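Local coordinates for protein protease (PDB 5EUF) that probably cleaves the cytoplasmic domain of human junctional adhesion molecule A as a zinc-dependent M16-family peptidase, weakening the gastric epithelial barrier, at residues F88-Y93 against Y375-D380; S309-I314 against E405-T410; A345-I350 against L394-L399; F148-T153 against W251-Y256. All blocks are in the same frame, centred on the assembly; numbering follows the deposited sequence.

Contact 1: F88-Y93 against Y375-D380; sequences FDITRY and YLVQND
Ile90 and Val377 meet through their aliphatic branches where the loop leading into strand 91-98 faces the C-terminal end of helix 365-376. The helix end is finished by a Schellman motif, and the strand belongs to the six-stranded sheet of the zinc-binding half of this M16 peptidase. The CG1-CD1 arm of Ile90 is fully extended (chi1 170°, chi2 -171°), which carries CD1 out from the backbone until it lies 3.6 Å from CG1 of Val377. The two side chains cross at about a right angle, so one methyl group does most of the touching, with Ile90 CG1 a little farther from Val377 CG1 at 4.0 Å. Beta-branched, apolar residues suit this place: they bridge loop and helix end with methyl groups that need no hydrogen-bond partner. Val377 also leans on Leu36 of strand 30-37. Beside this apolar pair, Gln378 brings NE2 to 4.3 Å from Asp89 CB, a packing contact. The polar ends are tied through Gln306, whose backbone N binds Asp89 OD2 while its side-chain oxygen accepts from Gln378 NE2; Tyr160 OH holds Asp89 OD1. Asn379, a residue type that tolerates positive phi, turns the chain out of the helix: its N bonds to Leu376 O at 2.8 Å, and Asp380 N reaches back to Tyr375 O at 2.7 Å.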
# COMPACT_ATOMS: atom_id res chain seq x y z
N PHE B 88 -7.06 -14.74 -1.04
CA PHE B 88 -6.36 -13.86 -0.11
C PHE B 88 -5.59 -14.63 0.95
O PHE B 88 -4.50 -14.23 1.35
CB PHE B 88 -7.36 -12.92 0.56
CG PHE B 88 -7.95 -11.89 -0.36
CD1 PHE B 88 -9.06 -12.19 -1.12
CD2 PHE B 88 -7.40 -10.63 -0.46
CE1 PHE B 88 -9.61 -11.25 -1.97
CE2 PHE B 88 -7.94 -9.68 -1.30
CZ PHE B 88 -9.05 -9.99 -2.06
N ASP B 89 -6.16 -15.75 1.39
CA ASP B 89 -5.66 -16.43 2.58
C ASP B 89 -5.14 -17.84 2.33
O ASP B 89 -4.27 -18.32 3.06
CB ASP B 89 -6.77 -16.49 3.64
CG ASP B 89 -7.36 -15.13 3.93
OD1 ASP B 89 -6.60 -14.14 3.95
OD2 ASP B 89 -8.59 -15.05 4.15
N ILE B 90 -5.67 -18.50 1.31
CA ILE B 90 -5.40 -19.92 1.11
C ILE B 90 -5.10 -20.26 -0.35
O ILE B 90 -5.77 -19.78 -1.26
CB ILE B 90 -6.59 -20.77 1.62
CG1 ILE B 90 -6.44 -22.24 1.20
CG2 ILE B 90 -7.91 -20.21 1.10
CD1 ILE B 90 -7.68 -23.07 1.48
N THR B 91 -4.07 -21.07 -0.56
CA THR B 91 -3.80 -21.66 -1.87
C THR B 91 -4.27 -23.12 -1.86
O THR B 91 -3.93 -23.88 -0.95
CB THR B 91 -2.30 -21.61 -2.23
OG1 THR B 91 -1.87 -20.24 -2.31
CG2 THR B 91 -2.05 -22.29 -3.56
N ARG B 92 -5.04 -23.50 -2.87
CA ARG B 92 -5.72 -24.79 -2.84
C ARG B 92 -5.63 -25.58 -4.15
O ARG B 92 -5.97 -25.08 -5.22
CB ARG B 92 -7.19 -24.57 -2.48
CG ARG B 92 -8.06 -25.81 -2.51
CD ARG B 92 -9.43 -25.50 -1.93
NE ARG B 92 -10.34 -26.64 -1.97
CZ ARG B 92 -11.25 -26.83 -2.92
NH1 ARG B 92 -12.04 -27.89 -2.88
NH2 ARG B 92 -11.38 -25.95 -3.90
N TYR B 93 -5.17 -26.83 -4.04
CA TYR B 93 -5.10 -27.74 -5.18
C TYR B 93 -5.94 -28.98 -4.90
O TYR B 93 -5.98 -29.46 -3.77
CB TYR B 93 -3.65 -28.16 -5.46
CG TYR B 93 -2.67 -27.02 -5.63
CD1 TYR B 93 -2.39 -26.49 -6.89
CD2 TYR B 93 -1.99 -26.49 -4.53
CE1 TYR B 93 -1.48 -25.46 -7.04
CE2 TYR B 93 -1.09 -25.46 -4.68
CZ TYR B 93 -0.83 -24.94 -5.94
OH TYR B 93 0.07 -23.92 -6.09
N TYR B 375 -12.24 -23.99 6.63
CA TYR B 375 -12.23 -23.99 8.09
C TYR B 375 -11.02 -24.70 8.68
O TYR B 375 -10.64 -24.45 9.82
CB TYR B 375 -13.53 -24.61 8.62
CG TYR B 375 -14.72 -23.70 8.48
CD1 TYR B 375 -15.37 -23.55 7.26
CD2 TYR B 375 -15.20 -22.97 9.56
CE1 TYR B 375 -16.46 -22.71 7.12
CE2 TYR B 375 -16.29 -22.13 9.44
CZ TYR B 375 -16.91 -22.00 8.21
OH TYR B 375 -17.99 -21.16 8.08
N LEU B 376 -10.42 -25.60 7.90
CA LEU B 376 -9.22 -26.30 8.34
C LEU B 376 -8.01 -25.37 8.40
O LEU B 376 -7.27 -25.38 9.38
CB LEU B 376 -8.91 -27.48 7.41
CG LEU B 376 -9.69 -28.76 7.67
CD1 LEU B 376 -9.54 -29.71 6.49
CD2 LEU B 376 -9.21 -29.41 8.95
N VAL B 377 -7.84 -24.57 7.36
CA VAL B 377 -6.71 -23.64 7.27
C VAL B 377 -6.78 -22.59 8.37
O VAL B 377 -5.78 -21.93 8.67
CB VAL B 377 -6.65 -22.94 5.90
CG1 VAL B 377 -6.50 -23.96 4.79
CG2 VAL B 377 -7.89 -22.09 5.68
N GLN B 378 -7.96 -22.43 8.96
CA GLN B 378 -8.16 -21.48 10.05
C GLN B 378 -8.19 -22.20 11.40
O GLN B 378 -8.25 -21.56 12.45
CB GLN B 378 -9.45 -20.69 9.85
CG GLN B 378 -9.57 -20.02 8.49
CD GLN B 378 -8.48 -19.00 8.25
OE1 GLN B 378 -7.87 -18.49 9.19
NE2 GLN B 378 -8.23 -18.69 6.98
N ASN B 379 -8.13 -23.53 11.35
CA ASN B 379 -8.29 -24.37 12.53
C ASN B 379 -9.59 -24.01 13.26
O ASN B 379 -9.58 -23.66 14.43
CB ASN B 379 -7.09 -24.24 13.47
CG ASN B 379 -6.97 -25.41 14.43
OD1 ASN B 379 -7.97 -25.99 14.86
ND2 ASN B 379 -5.74 -25.76 14.78
N ASP B 380 -10.70 -24.12 12.54
CA ASP B 380 -12.00 -23.74 13.07
C ASP B 380 -13.07 -24.76 12.68
O ASP B 380 -14.14 -24.39 12.18
CB ASP B 380 -12.39 -22.34 12.57
CG ASP B 380 -13.59 -21.77 13.30
OD1 ASP B 380 -13.74 -22.05 14.51
OD2 ASP B 380 -14.37 -21.04 12.66

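Contact 2: S309-I314 against E405-T410; sequences SVFLFI and EYFKDT
Phe407 points the edge of its ring at the face of Phe311. Before it, Glu405, in the last turn of helix 396-406, offers its carbonyl oxygen to Lys408 NZ at 3.1 Å, the amine standing 32° out of the carbonyl plane; the long lysine chain thus folds back over the helix end. Tyr406 follows and sends its hydroxyl to Asp265. At Phe407 the chain leaves helical geometry in an inverse gamma turn, with a weak bond from Lys408 N to Tyr406 O spanning it. Here a T-shaped aromatic pair joins the chain leaving the helix to strand 309-317 of the five-stranded sheet in the second half of this M16 fold. Phe311 holds CG anti to its own N (chi1 -164°), bringing its ring toward Phe407. The ring centroids are 5.1 Å apart and the planes meet at 65°. Phe407 CZ sits 3.8 Å above the centre of the Phe311 ring, while CE1 approaches Phe311 CG at 3.9 Å. Flat, apolar rings suit this buried, apolar setting, where Phe311 packs on Leu269 and Phe407 on Leu272 of helix 266-276. Beyond Lys408 the chain turns through a 3-10 segment, where Thr410 packs on His243 of the second subunit.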
# COMPACT_ATOMS: atom_id res chain seq x y z
N SER B 309 -12.37 -8.44 7.56
CA SER B 309 -12.99 -8.77 6.28
C SER B 309 -13.88 -7.66 5.74
O SER B 309 -13.90 -6.55 6.27
CB SER B 309 -13.81 -10.06 6.42
OG SER B 309 -14.46 -10.38 5.21
N VAL B 310 -14.61 -7.98 4.69
CA VAL B 310 -15.42 -7.00 3.98
C VAL B 310 -16.74 -7.61 3.49
O VAL B 310 -16.76 -8.68 2.89
CB VAL B 310 -14.64 -6.40 2.78
CG1 VAL B 310 -15.58 -5.96 1.67
CG2 VAL B 310 -13.77 -5.24 3.25
N PHE B 311 -17.84 -6.91 3.77
CA PHE B 311 -19.13 -7.24 3.17
C PHE B 311 -19.29 -6.37 1.93
O PHE B 311 -19.23 -5.15 2.01
CB PHE B 311 -20.27 -6.99 4.16
CG PHE B 311 -21.56 -7.66 3.77
CD1 PHE B 311 -22.36 -7.12 2.77
CD2 PHE B 311 -21.98 -8.81 4.40
CE1 PHE B 311 -23.55 -7.72 2.41
CE2 PHE B 311 -23.17 -9.42 4.05
CZ PHE B 311 -23.95 -8.88 3.05
N LEU B 312 -19.51 -7.01 0.78
CA LEU B 312 -19.38 -6.30 -0.49
C LEU B 312 -20.66 -6.26 -1.32
O LEU B 312 -21.27 -7.29 -1.60
CB LEU B 312 -18.26 -6.95 -1.31
CG LEU B 312 -17.81 -6.22 -2.57
CD1 LEU B 312 -17.36 -4.81 -2.23
CD2 LEU B 312 -16.69 -6.99 -3.24
N PHE B 313 -21.06 -5.05 -1.71
CA PHE B 313 -22.17 -4.85 -2.65
C PHE B 313 -21.65 -4.43 -4.02
O PHE B 313 -20.92 -3.44 -4.13
CB PHE B 313 -23.15 -3.79 -2.13
CG PHE B 313 -23.88 -4.19 -0.88
CD1 PHE B 313 -25.10 -4.84 -0.96
CD2 PHE B 313 -23.35 -3.90 0.36
CE1 PHE B 313 -25.78 -5.20 0.19
CE2 PHE B 313 -24.03 -4.25 1.51
CZ PHE B 313 -25.24 -4.90 1.43
N ILE B 314 -22.04 -5.15 -5.06
CA ILE B 314 -21.62 -4.81 -6.42
C ILE B 314 -22.81 -4.73 -7.37
O ILE B 314 -23.64 -5.63 -7.41
CB ILE B 314 -20.60 -5.82 -6.97
CG1 ILE B 314 -19.36 -5.88 -6.07
CG2 ILE B 314 -20.20 -5.45 -8.39
CD1 ILE B 314 -18.28 -6.81 -6.57
N GLU B 405 -24.72 -2.68 13.04
CA GLU B 405 -23.40 -2.72 13.64
C GLU B 405 -22.30 -2.38 12.65
O GLU B 405 -21.38 -1.63 12.96
CB GLU B 405 -23.13 -4.10 14.24
CG GLU B 405 -21.78 -4.23 14.92
CD GLU B 405 -21.72 -3.53 16.26
OE1 GLU B 405 -22.79 -3.17 16.80
OE2 GLU B 405 -20.60 -3.34 16.78
N TYR B 406 -22.41 -2.93 11.44
CA TYR B 406 -21.32 -2.84 10.48
C TYR B 406 -21.65 -2.00 9.25
O TYR B 406 -20.76 -1.49 8.58
CB TYR B 406 -20.90 -4.24 10.04
CG TYR B 406 -20.60 -5.17 11.20
CD1 TYR B 406 -19.52 -4.94 12.04
CD2 TYR B 406 -21.40 -6.28 11.45
CE1 TYR B 406 -19.25 -5.79 13.10
CE2 TYR B 406 -21.14 -7.13 12.50
CZ TYR B 406 -20.06 -6.88 13.32
OH TYR B 406 -19.79 -7.73 14.38
N PHE B 407 -22.94 -1.85 8.95
CA PHE B 407 -23.34 -1.09 7.77
C PHE B 407 -23.47 0.39 8.08
O PHE B 407 -24.52 1.01 7.84
CB PHE B 407 -24.64 -1.64 7.18
CG PHE B 407 -24.54 -3.06 6.71
CD1 PHE B 407 -23.32 -3.62 6.37
CD2 PHE B 407 -25.68 -3.86 6.62
CE1 PHE B 407 -23.22 -4.93 5.94
CE2 PHE B 407 -25.59 -5.17 6.19
CZ PHE B 407 -24.36 -5.71 5.85
N LYS B 408 -22.40 0.96 8.64
CA LYS B 408 -22.31 2.39 8.88
C LYS B 408 -21.39 3.03 7.84
O LYS B 408 -20.43 2.40 7.40
CB LYS B 408 -21.79 2.67 10.29
CG LYS B 408 -22.67 2.12 11.40
CD LYS B 408 -22.32 2.74 12.75
CE LYS B 408 -21.65 1.74 13.68
NZ LYS B 408 -20.34 1.27 13.16
N ASP B 409 -21.69 4.27 7.47
CA ASP B 409 -20.89 4.97 6.46
C ASP B 409 -19.43 5.12 6.87
O ASP B 409 -18.53 5.14 6.02
CB ASP B 409 -21.50 6.35 6.17
CG ASP B 409 -21.94 7.07 7.43
OD1 ASP B 409 -21.35 6.80 8.50
OD2 ASP B 409 -22.87 7.90 7.35
N THR B 410 -19.18 5.20 8.17
CA THR B 410 -17.83 5.35 8.70
C THR B 410 -16.95 4.12 8.43
O THR B 410 -15.74 4.18 8.59
CB THR B 410 -17.84 5.62 10.21
OG1 THR B 410 -18.50 4.55 10.89
CG2 THR B 410 -18.57 6.93 10.51

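Contact 3: A345-I350 against L394-L399; sequences AELDKI and LKVSDL
In Leu347 the torsions chi1 177° and chi2 70° send the forked end away from its own helix and place CD1 and CD2 against the start of helix 396-406. CD2 takes the side of Val396, lying 3.6 Å from its CG2, the branch set beside the valine backbone N. CD1 turns instead to Leu399, where it is 4.1 Å from the leucine's CD1. The Leu347 side chain slants across those of both Val396 and Leu399; CD1 and CD2 diverge, each meeting a different partner. Between them the backbone forms part of the wall: Leu394 O comes to 3.7 Å from Leu347 CD2, although its polar partner is Lys351 NZ. A branched, wholly apolar residue fits this buried spot because its two methyls can be divided between Val396 and Leu399. Ile342 adds to the apolar cluster by touching Val396 and Leu399. Lys395 occupies the N-cap position, and its backbone N donates a nearly straight bond (175°) to Asp398 OD2 at 3.0 Å, meeting that oxygen from above the carboxylate plane. This is half of a capping box, since a lysine side chain cannot accept the reciprocal bond from Asp398 N; its NZ instead makes a long salt bridge to OD2, while OD1 pairs with Arg401. Leu394 immediately precedes the N-cap and Leu399 is the fourth residue after it; with Leu394 CB 4.1 Å from Leu399 CD1, they pair as a hydrophobic staple.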
# COMPACT_ATOMS: atom_id res chain seq x y z
N ALA B 345 -41.58 -14.32 7.03
CA ALA B 345 -41.57 -15.13 5.82
C ALA B 345 -40.21 -15.08 5.12
O ALA B 345 -39.71 -16.10 4.65
CB ALA B 345 -42.67 -14.67 4.87
N GLU B 346 -39.62 -13.89 5.06
CA GLU B 346 -38.31 -13.72 4.43
C GLU B 346 -37.24 -14.52 5.17
O GLU B 346 -36.47 -15.26 4.55
CB GLU B 346 -37.91 -12.25 4.38
CG GLU B 346 -38.51 -11.48 3.22
CD GLU B 346 -38.10 -10.02 3.21
OE1 GLU B 346 -38.26 -9.34 4.25
OE2 GLU B 346 -37.61 -9.55 2.16
N LEU B 347 -37.21 -14.37 6.48
CA LEU B 347 -36.25 -15.09 7.32
C LEU B 347 -36.41 -16.60 7.17
O LEU B 347 -35.43 -17.34 7.22
CB LEU B 347 -36.42 -14.68 8.79
CG LEU B 347 -35.54 -15.41 9.80
CD1 LEU B 347 -34.08 -14.99 9.66
CD2 LEU B 347 -36.03 -15.19 11.22
N ASP B 348 -37.64 -17.05 6.99
CA ASP B 348 -37.93 -18.47 6.88
C ASP B 348 -37.43 -19.04 5.56
O ASP B 348 -36.95 -20.17 5.50
CB ASP B 348 -39.43 -18.73 7.03
CG ASP B 348 -39.74 -20.17 7.38
OD1 ASP B 348 -39.01 -20.75 8.22
OD2 ASP B 348 -40.70 -20.72 6.82
N LYS B 349 -37.55 -18.25 4.49
CA LYS B 349 -37.12 -18.69 3.17
C LYS B 349 -35.61 -18.86 3.14
O LYS B 349 -35.08 -19.74 2.46
CB LYS B 349 -37.57 -17.72 2.09
CG LYS B 349 -37.51 -18.30 0.68
CD LYS B 349 -38.31 -19.60 0.61
CE LYS B 349 -38.15 -20.30 -0.73
NZ LYS B 349 -38.91 -21.58 -0.77
N ILE B 350 -34.91 -18.00 3.87
CA ILE B 350 -33.46 -18.09 3.99
C ILE B 350 -33.07 -19.41 4.65
O ILE B 350 -32.14 -20.08 4.22
CB ILE B 350 -32.88 -16.90 4.78
CG1 ILE B 350 -33.23 -15.58 4.10
CG2 ILE B 350 -31.38 -17.03 4.93
CD1 ILE B 350 -32.78 -15.51 2.66
N LEU B 394 -31.03 -18.18 14.13
CA LEU B 394 -30.98 -16.75 13.88
C LEU B 394 -32.38 -16.15 13.94
O LEU B 394 -33.31 -16.65 13.31
CB LEU B 394 -30.34 -16.45 12.52
CG LEU B 394 -28.82 -16.57 12.39
CD1 LEU B 394 -28.41 -16.52 10.93
CD2 LEU B 394 -28.13 -15.47 13.17
N LYS B 395 -32.52 -15.08 14.71
CA LYS B 395 -33.76 -14.31 14.69
C LYS B 395 -33.56 -13.10 13.79
O LYS B 395 -32.42 -12.75 13.47
CB LYS B 395 -34.15 -13.87 16.11
CG LYS B 395 -34.53 -15.01 17.05
CD LYS B 395 -33.36 -15.43 17.92
CE LYS B 395 -32.91 -14.30 18.83
NZ LYS B 395 -31.75 -14.68 19.68
N VAL B 396 -34.65 -12.49 13.35
CA VAL B 396 -34.59 -11.28 12.54
C VAL B 396 -33.76 -10.22 13.25
O VAL B 396 -32.96 -9.52 12.62
CB VAL B 396 -35.99 -10.72 12.24
CG1 VAL B 396 -35.90 -9.35 11.59
CG2 VAL B 396 -36.77 -11.68 11.35
N SER B 397 -33.94 -10.13 14.56
CA SER B 397 -33.22 -9.17 15.38
C SER B 397 -31.71 -9.34 15.24
O SER B 397 -30.97 -8.36 15.25
CB SER B 397 -33.62 -9.32 16.85
OG SER B 397 -33.41 -10.64 17.31
N ASP B 398 -31.26 -10.58 15.10
CA ASP B 398 -29.84 -10.86 14.91
C ASP B 398 -29.35 -10.25 13.60
O ASP B 398 -28.28 -9.65 13.54
CB ASP B 398 -29.56 -12.36 14.93
CG ASP B 398 -29.75 -12.98 16.30
OD1 ASP B 398 -29.50 -12.28 17.31
OD2 ASP B 398 -30.16 -14.16 16.38
N LEU B 399 -30.16 -10.39 12.55
CA LEU B 399 -29.83 -9.84 11.25
C LEU B 399 -29.81 -8.31 11.28
O LEU B 399 -28.98 -7.68 10.62
CB LEU B 399 -30.83 -10.32 10.20
CG LEU B 399 -30.63 -11.71 9.58
CD1 LEU B 399 -30.76 -12.82 10.61
CD2 LEU B 399 -31.61 -11.92 8.44

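Contact 4: F148-T153 against W251-Y256; sequences FRFFNT and WVALGY
Helix 148-153 runs at 36° to strand 251-256, with their axes 9.6 Å apart, and its nearest backbone approach puts Phe150 opposite Ala253. Phe150 alone crosses the gap. With chi1 at 174° its ring extends outward from the helix and lies obliquely along the strand, passing from Ala253 to Gly255. CD1 touches Ala253 CB at 3.9 Å, and CZ reaches Gly255 CA at 3.4 Å. Small residues suit these two strand positions: alanine offers a single methyl, and glycine, having no side chain, presents its backbone directly to the aromatic ring. This is helix-on-sheet packing, in which helix 142-154 lies on one side of the five-stranded sheet, while Leu254, its CB directed away from that helix, meets Ile330 and Val331 of helix 323-338. The Phe150 ring is further bedded on Thr413, Val310 and Leu312 of neighbouring strands. Within the helix, Thr153 turns its hydroxyl back to Arg149 O, donating at 2.8 Å almost in line with the carbonyl bond, a way in which threonine satisfies its polar group inside a helix. The Arg149 guanidinium makes a weak bond from NH1 to Asn152 OD1 and a long, weak ion pair from NE to Asp235 of the second subunit.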
# COMPACT_ATOMS: atom_id res chain seq x y z
N PHE B 148 -10.35 -4.76 -7.98
CA PHE B 148 -9.00 -4.40 -7.57
C PHE B 148 -8.96 -3.01 -6.93
O PHE B 148 -8.44 -2.84 -5.83
CB PHE B 148 -8.06 -4.45 -8.76
CG PHE B 148 -6.60 -4.44 -8.39
CD1 PHE B 148 -5.96 -5.61 -8.03
CD2 PHE B 148 -5.88 -3.26 -8.43
CE1 PHE B 148 -4.62 -5.60 -7.69
CE2 PHE B 148 -4.53 -3.25 -8.10
CZ PHE B 148 -3.90 -4.42 -7.73
N ARG B 149 -9.53 -2.03 -7.62
CA ARG B 149 -9.53 -0.65 -7.14
C ARG B 149 -10.30 -0.49 -5.83
O ARG B 149 -10.04 0.43 -5.06
CB ARG B 149 -10.11 0.29 -8.20
CG ARG B 149 -9.26 0.43 -9.46
CD ARG B 149 -7.94 1.16 -9.20
NE ARG B 149 -8.14 2.55 -8.80
CZ ARG B 149 -8.03 2.99 -7.54
NH1 ARG B 149 -7.73 2.15 -6.57
NH2 ARG B 149 -8.22 4.27 -7.27
N PHE B 150 -11.24 -1.40 -5.57
CA PHE B 150 -11.99 -1.35 -4.31
C PHE B 150 -11.07 -1.65 -3.14
O PHE B 150 -11.02 -0.89 -2.17
CB PHE B 150 -13.16 -2.33 -4.32
CG PHE B 150 -13.87 -2.42 -2.99
CD1 PHE B 150 -14.86 -1.51 -2.65
CD2 PHE B 150 -13.54 -3.41 -2.07
CE1 PHE B 150 -15.50 -1.58 -1.42
CE2 PHE B 150 -14.18 -3.49 -0.85
CZ PHE B 150 -15.16 -2.58 -0.52
N PHE B 151 -10.36 -2.76 -3.22
CA PHE B 151 -9.50 -3.18 -2.12
C PHE B 151 -8.34 -2.21 -1.91
O PHE B 151 -7.83 -2.08 -0.80
CB PHE B 151 -8.98 -4.60 -2.36
CG PHE B 151 -9.99 -5.67 -2.03
CD1 PHE B 151 -10.17 -6.10 -0.73
CD2 PHE B 151 -10.77 -6.24 -3.03
CE1 PHE B 151 -11.10 -7.08 -0.42
CE2 PHE B 151 -11.71 -7.22 -2.73
CZ PHE B 151 -11.87 -7.64 -1.43
N ASN B 152 -7.93 -1.53 -2.98
CA ASN B 152 -6.95 -0.45 -2.86
C ASN B 152 -7.47 0.66 -1.96
O ASN B 152 -6.71 1.30 -1.22
CB ASN B 152 -6.60 0.13 -4.23
CG ASN B 152 -5.86 -0.85 -5.11
OD1 ASN B 152 -5.87 -0.72 -6.34
ND2 ASN B 152 -5.22 -1.84 -4.50
N THR B 153 -8.78 0.90 -2.02
CA THR B 153 -9.41 1.99 -1.29
C THR B 153 -9.78 1.57 0.13
O THR B 153 -9.50 2.28 1.10
CB THR B 153 -10.67 2.49 -2.01
OG1 THR B 153 -10.38 2.71 -3.40
CG2 THR B 153 -11.17 3.79 -1.39
N TRP B 251 -20.61 1.07 -13.14
CA TRP B 251 -20.63 0.08 -12.06
C TRP B 251 -20.40 0.73 -10.70
O TRP B 251 -19.90 1.86 -10.62
CB TRP B 251 -19.57 -0.99 -12.31
CG TRP B 251 -19.82 -1.81 -13.54
CD1 TRP B 251 -19.66 -1.42 -14.84
CD2 TRP B 251 -20.28 -3.17 -13.58
NE1 TRP B 251 -19.99 -2.45 -15.68
CE2 TRP B 251 -20.37 -3.53 -14.94
CE3 TRP B 251 -20.61 -4.11 -12.61
CZ2 TRP B 251 -20.79 -4.80 -15.34
CZ3 TRP B 251 -21.02 -5.36 -13.01
CH2 TRP B 251 -21.11 -5.69 -14.37
N VAL B 252 -20.76 0.03 -9.64
CA VAL B 252 -20.54 0.53 -8.28
C VAL B 252 -20.13 -0.59 -7.33
O VAL B 252 -20.61 -1.72 -7.43
CB VAL B 252 -21.81 1.23 -7.73
CG1 VAL B 252 -22.97 0.25 -7.66
CG2 VAL B 252 -21.54 1.85 -6.37
N ALA B 253 -19.21 -0.28 -6.43
CA ALA B 253 -18.83 -1.20 -5.38
C ALA B 253 -18.98 -0.53 -4.02
O ALA B 253 -18.30 0.46 -3.74
CB ALA B 253 -17.41 -1.70 -5.58
N LEU B 254 -19.88 -1.04 -3.20
CA LEU B 254 -20.09 -0.51 -1.86
C LEU B 254 -19.77 -1.58 -0.82
O LEU B 254 -20.47 -2.58 -0.71
CB LEU B 254 -21.52 -0.00 -1.68
CG LEU B 254 -21.93 0.43 -0.27
CD1 LEU B 254 -21.02 1.53 0.26
CD2 LEU B 254 -23.38 0.88 -0.24
N GLY B 255 -18.70 -1.37 -0.07
CA GLY B 255 -18.26 -2.35 0.91
C GLY B 255 -18.20 -1.80 2.31
O GLY B 255 -17.83 -0.64 2.53
N TYR B 256 -18.55 -2.64 3.28
CA TYR B 256 -18.50 -2.28 4.68
C TYR B 256 -17.53 -3.19 5.42
O TYR B 256 -17.53 -4.41 5.20
CB TYR B 256 -19.89 -2.35 5.32
CG TYR B 256 -20.85 -1.29 4.82
CD1 TYR B 256 -21.65 -1.52 3.70
CD2 TYR B 256 -20.96 -0.07 5.46
CE1 TYR B 256 -22.53 -0.55 3.25
CE2 TYR B 256 -21.84 0.91 5.02
CZ TYR B 256 -22.62 0.66 3.91
OH TYR B 256 -23.49 1.63 3.47

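Overall arrangement
From the N terminus, contact 1 opens first, at 88-93, in the sheet of the zinc-binding half. Contact 4 both opens (148-153) and closes (251-256) within the long loop of contact 1, tying helix 142-154 to the second sheet; Phe88 and Phe151 touch between the two. Contact 2 then starts on the neighbouring strand at 309-314, bonded through its backbone to 251-256, and contact 3 at 345-350. The end of helix 365-376 comes back against the first sheet to close contact 1 at 375-380, which therefore crosses contacts 2 and 3. Contact 3 closes at 394-399, inside the loop of contact 2, and helix 396-406 leads on to 405-410, where contact 2 closes last.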